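Local coordinates for Blr6230 protein (Bradyrhizobium diazoefficiens USDA 110, PDB 5NGG) that probably hydrolyses beta-lactam antibiotics as a subclass B3 metallo-beta-lactamase with two zinc ions in its active site, at residues 60-64 with 65-69; 100-104 with 105-109. All coordinates share one frame; numbering follows the deposited sequence.

Contact 1. Residues 60-64 with 65-69; sequences IKTSQ and GLILM
With chi1 at 88°, T62 carries OG1 between its own backbone N and carbonyl carbon, which sets the hydroxyl over G65 O and CG2 beside I67. These residues belong to a beta hairpin of the metallo-beta-lactamase fold. Strand 58-62 and strand 65-69 run antiparallel and are joined by a type I turn from T62 to G65. T62 OG1 donates to G65 O at 2.7 Å, from above the carbonyl plane. G65 O also takes T62 N at 2.9 Å, nearly along the C=O axis, so two donors of one residue grip it. T62 OG1 in turn accepts from Q64 N at 2.9 Å, which makes an ST turn inside the reverse turn. The return bond from G65 N to T62 O is weak. G65 closes the turn with a positive phi (126°).

Further along, I60 and I67 form a hydrogen-bonded pair. I60 N reaches I67 O at 2.8 Å, I67 N returns to I60 O, and both bonds are close to straight. The side chains of I60, T62 and I67 share one face of the sheet. There they pack against the second sheet: I60 touches L169, T62 touches L164, and I67 touches both. T167 lies beside I60 and T62. The T62 and I67 side chains cross at about a right angle, with T62 CG2 3.9 Å from I67 CD1. On the other face the K61 and L66 side chains cross obliquely, K61 CG beside L66 CD2, and F89 touches both residues. Here L66 CD2 lies 3.9 Å from K61 CA.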
loop_
_atom_site.group_PDB
_atom_site.type_symbol
_atom_site.label_atom_id
_atom_site.label_comp_id
_atom_site.label_asym_id
_atom_site.label_seq_id
_atom_site.Cartn_x
_atom_site.Cartn_y
_atom_site.Cartn_z
ATOM N N ILE A 60 9.757 8.563 -2.915
ATOM C CA ILE A 60 9.406 9.627 -3.840
ATOM C C ILE A 60 10.390 10.768 -3.568
ATOM O O ILE A 60 10.452 11.289 -2.455
ATOM C CB ILE A 60 7.946 10.074 -3.654
ATOM C CG1 ILE A 60 6.957 8.907 -3.838
ATOM C CG2 ILE A 60 7.633 11.179 -4.646
ATOM C CD1 ILE A 60 5.584 9.175 -3.279
ATOM N N LYS A 61 11.191 11.107 -4.573
ATOM C CA LYS A 61 12.213 12.126 -4.413
ATOM C C LYS A 61 11.630 13.503 -4.694
ATOM O O LYS A 61 11.132 13.745 -5.789
ATOM C CB LYS A 61 13.372 11.827 -5.352
ATOM C CG LYS A 61 14.559 12.756 -5.179
ATOM C CD LYS A 61 15.672 12.433 -6.163
ATOM C CE LYS A 61 16.934 13.231 -5.898
ATOM N NZ LYS A 61 18.050 12.840 -6.808
ATOM N N THR A 62 11.711 14.394 -3.710
ATOM C CA THR A 62 11.238 15.759 -3.864
ATOM C C THR A 62 12.408 16.730 -3.705
ATOM O O THR A 62 13.490 16.394 -3.219
ATOM C CB THR A 62 10.121 16.139 -2.849
ATOM O OG1 THR A 62 10.713 16.626 -1.637
ATOM C CG2 THR A 62 9.172 14.958 -2.586
ATOM N N SER A 63 12.135 17.978 -4.049
ATOM C CA SER A 63 13.095 19.047 -3.882
ATOM C C SER A 63 13.413 19.349 -2.406
ATOM O O SER A 63 14.351 20.089 -2.151
ATOM C CB SER A 63 12.559 20.315 -4.547
ATOM O OG SER A 63 11.316 20.655 -3.966
ATOM N N GLN A 64 12.611 18.871 -1.454
ATOM C CA GLN A 64 12.826 19.155 -0.023
ATOM C C GLN A 64 12.977 17.896 0.803
ATOM O O GLN A 64 12.755 17.913 2.025
ATOM C CB GLN A 64 11.686 20.026 0.513
ATOM C CG GLN A 64 11.692 21.422 -0.095
ATOM C CD GLN A 64 12.863 22.275 0.372
ATOM O OE1 GLN A 64 13.378 22.100 1.480
ATOM N NE2 GLN A 64 13.291 23.199 -0.477
ATOM N N GLY A 65 13.352 16.802 0.153
ATOM C CA GLY A 65 13.569 15.555 0.855
ATOM C C GLY A 65 12.775 14.423 0.259
ATOM O O GLY A 65 12.224 14.536 -0.817
ATOM N N LEU A 66 12.733 13.323 0.986
ATOM C CA LEU A 66 12.109 12.094 0.529
ATOM C C LEU A 66 10.781 11.864 1.214
ATOM O O LEU A 66 10.625 12.139 2.410
ATOM C CB LEU A 66 13.010 10.872 0.782
ATOM C CG LEU A 66 14.420 11.066 0.250
ATOM C CD1 LEU A 66 15.262 9.844 0.602
ATOM C CD2 LEU A 66 14.429 11.382 -1.244
ATOM N N ILE A 67 9.836 11.328 0.433
ATOM C CA ILE A 67 8.607 10.759 0.972
ATOM C C ILE A 67 8.759 9.240 0.904
ATOM O O ILE A 67 9.095 8.705 -0.160
ATOM C CB ILE A 67 7.357 11.189 0.168
ATOM C CG1 ILE A 67 7.246 12.718 0.133
ATOM C CG2 ILE A 67 6.099 10.509 0.735
ATOM C CD1 ILE A 67 6.152 13.216 -0.791
ATOM N N LEU A 68 8.519 8.568 2.027
ATOM C CA LEU A 68 8.501 7.107 2.058
ATOM C C LEU A 68 7.073 6.637 2.012
ATOM O O LEU A 68 6.255 7.036 2.853
ATOM C CB LEU A 68 9.142 6.620 3.353
ATOM C CG LEU A 68 9.222 5.112 3.534
ATOM C CD1 LEU A 68 10.106 4.437 2.514
ATOM C CD2 LEU A 68 9.730 4.803 4.920
ATOM N N MET A 69 6.743 5.812 1.010
ATOM C CA MET A 69 5.406 5.206 0.858
ATOM C C MET A 69 5.480 3.783 1.382
ATOM O O MET A 69 6.042 2.904 0.726
ATOM C CB MET A 69 4.972 5.217 -0.604
ATOM C CG MET A 69 3.582 4.638 -0.835
ATOM S SD MET A 69 2.200 5.574 -0.142
ATOM C CE MET A 69 2.251 7.033 -1.169
#

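Contact 2. Residues 100-104 with 105-109; sequences THAHL and DHTGG. With ZN (zinc ion), chain D; ZN (zinc ion), chain C.
Three donors gather round the carbonyl oxygen of H103, the N-cap residue of the short helix that starts at L104. H106 N gives the firm bond, 2.9 Å from H103 O. T107 N and T107 OG1 add weak ones. T107 CG2 rests 3.6 Å from A102 CA. The stretch carries the HxHxDH motif of the metallo-beta-lactamases. H101 NE2 and H103 ND1 bind one zinc ion, which H177 completes with a water. D105 OD2 and H106 NE2 each lie 2.1 Å from the second zinc ion, which H242 and the same water also bind. H106 holds CG anti to its carbonyl carbon (chi1 -50°). This brings H106 CD2 to 3.2 Å from H101 NE2, with the two ring planes oblique at 64°. H101 ND1 donates to C201 O, which fixes the turn of that ring. The water bridges the metals, its oxygen 1.9 Å from the H101 zinc ion and 2.1 Å from the D105 zinc ion. It also donates to D105 OD1 at 2.8 Å. Two metals would be expected to favour loss of a proton from this water, consistent with a nucleophile for beta-lactam hydrolysis.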
loop_
_atom_site.group_PDB
_atom_site.type_symbol
_atom_site.label_atom_id
_atom_site.label_comp_id
_atom_site.label_asym_id
_atom_site.label_seq_id
_atom_site.Cartn_x
_atom_site.Cartn_y
_atom_site.Cartn_z
ATOM N N THR A 100 -0.588 3.427 2.918
ATOM C CA THR A 100 -1.778 2.978 2.179
ATOM C C THR A 100 -2.795 2.377 3.157
ATOM O O THR A 100 -3.953 2.780 3.210
ATOM C CB THR A 100 -1.445 1.924 1.109
ATOM O OG1 THR A 100 -0.660 0.873 1.685
ATOM C CG2 THR A 100 -0.756 2.575 -0.090
ATOM N N HIS A 101 -2.375 1.399 3.954
ATOM C CA HIS A 101 -3.298 0.815 4.942
ATOM C C HIS A 101 -2.525 0.157 6.072
ATOM O O HIS A 101 -1.381 -0.262 5.922
ATOM C CB HIS A 101 -4.299 -0.151 4.304
ATOM C CG HIS A 101 -3.714 -1.477 3.945
ATOM N ND1 HIS A 101 -3.241 -1.791 2.688
ATOM C CD2 HIS A 101 -3.603 -2.610 4.673
ATOM C CE1 HIS A 101 -2.817 -3.043 2.676
ATOM N NE2 HIS A 101 -3.000 -3.560 3.877
ATOM N N ALA A 102 -3.191 0.056 7.213
ATOM C CA ALA A 102 -2.523 -0.218 8.483
ATOM C C ALA A 102 -2.522 -1.704 8.860
ATOM O O ALA A 102 -3.111 -2.088 9.858
ATOM C CB ALA A 102 -3.174 0.618 9.565
ATOM N N HIS A 103 -1.838 -2.528 8.075
ATOM C CA HIS A 103 -1.525 -3.918 8.406
ATOM C C HIS A 103 -0.020 -4.081 8.526
ATOM O O HIS A 103 0.736 -3.349 7.879
ATOM C CB HIS A 103 -2.037 -4.888 7.335
ATOM C CG HIS A 103 -3.515 -4.998 7.264
ATOM N ND1 HIS A 103 -4.146 -5.446 6.134
ATOM C CD2 HIS A 103 -4.483 -4.756 8.183
ATOM C CE1 HIS A 103 -5.446 -5.484 6.355
ATOM N NE2 HIS A 103 -5.679 -5.068 7.590
ATOM N N LEU A 104 0.397 -5.040 9.352
ATOM C CA LEU A 104 1.818 -5.194 9.717
ATOM C C LEU A 104 2.775 -5.371 8.547
ATOM O O LEU A 104 3.931 -5.029 8.673
ATOM C CB LEU A 104 2.029 -6.335 10.701
ATOM C CG LEU A 104 2.119 -7.763 10.185
ATOM C CD1 LEU A 104 2.702 -8.683 11.260
ATOM C CD2 LEU A 104 0.773 -8.262 9.719
ATOM N N ASP A 105 2.301 -5.924 7.421
ATOM C CA ASP A 105 3.155 -6.096 6.260
ATOM C C ASP A 105 3.459 -4.793 5.532
ATOM O O ASP A 105 4.320 -4.778 4.640
ATOM C CB ASP A 105 2.615 -7.182 5.310
ATOM C CG ASP A 105 1.178 -6.994 4.844
ATOM O OD1 ASP A 105 0.307 -6.577 5.656
ATOM O OD2 ASP A 105 0.960 -7.316 3.637
ATOM N N HIS A 106 2.792 -3.702 5.929
ATOM C CA HIS A 106 3.048 -2.370 5.374
ATOM C C HIS A 106 3.489 -1.348 6.421
ATOM O O HIS A 106 4.001 -0.291 6.062
ATOM C CB HIS A 106 1.818 -1.864 4.629
ATOM C CG HIS A 106 1.290 -2.882 3.661
ATOM N ND1 HIS A 106 1.992 -3.256 2.535
ATOM C CD2 HIS A 106 0.236 -3.718 3.736
ATOM C CE1 HIS A 106 1.369 -4.262 1.949
ATOM N NE2 HIS A 106 0.284 -4.557 2.653
ATOM N N THR A 107 3.296 -1.648 7.703
ATOM C CA THR A 107 3.563 -0.689 8.787
ATOM C C THR A 107 4.711 -1.087 9.690
ATOM O O THR A 107 5.025 -0.374 10.642
ATOM C CB THR A 107 2.334 -0.581 9.695
ATOM O OG1 THR A 107 2.134 -1.878 10.264
ATOM C CG2 THR A 107 1.079 -0.153 8.965
ATOM N N GLY A 108 5.333 -2.230 9.404
ATOM C CA GLY A 108 6.286 -2.835 10.316
ATOM C C GLY A 108 7.503 -2.001 10.637
ATOM O O GLY A 108 8.119 -2.216 11.679
ATOM N N GLY A 109 7.862 -1.078 9.748
ATOM C CA GLY A 109 9.013 -0.206 9.956
ATOM C C GLY A 109 8.694 1.227 10.335
ATOM O O GLY A 109 9.628 2.035 10.473
HETATM ZN ZN ZN D . -3.381 -5.562 4.213
HETATM ZN ZN ZN C . -0.578 -6.415 2.479
HETATM O O HOH W 1 -1.911 -6.673 4.027
#

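Contact 1 closes before contact 2 opens, and both lie within the metallo-beta-lactamase fold. Their centres are 19 Å apart. The hairpin of contact 1 belongs to the seven-stranded mixed sheet, and strand 65-69 lies beside strand 94-98 in it. Contact 2 starts just past the end of strand 94-98 and takes in the loop and helix 104-107. The two touch where M69 SD packs on T100 CG2, 4.2 Å away. The M69 side chain is about 9 Å from that of H106 and about 12 Å from a bound zinc ion. Contact 1 is thus part of the sheet framework, and that sheet sets the metal-binding loop of contact 2 at its strand end.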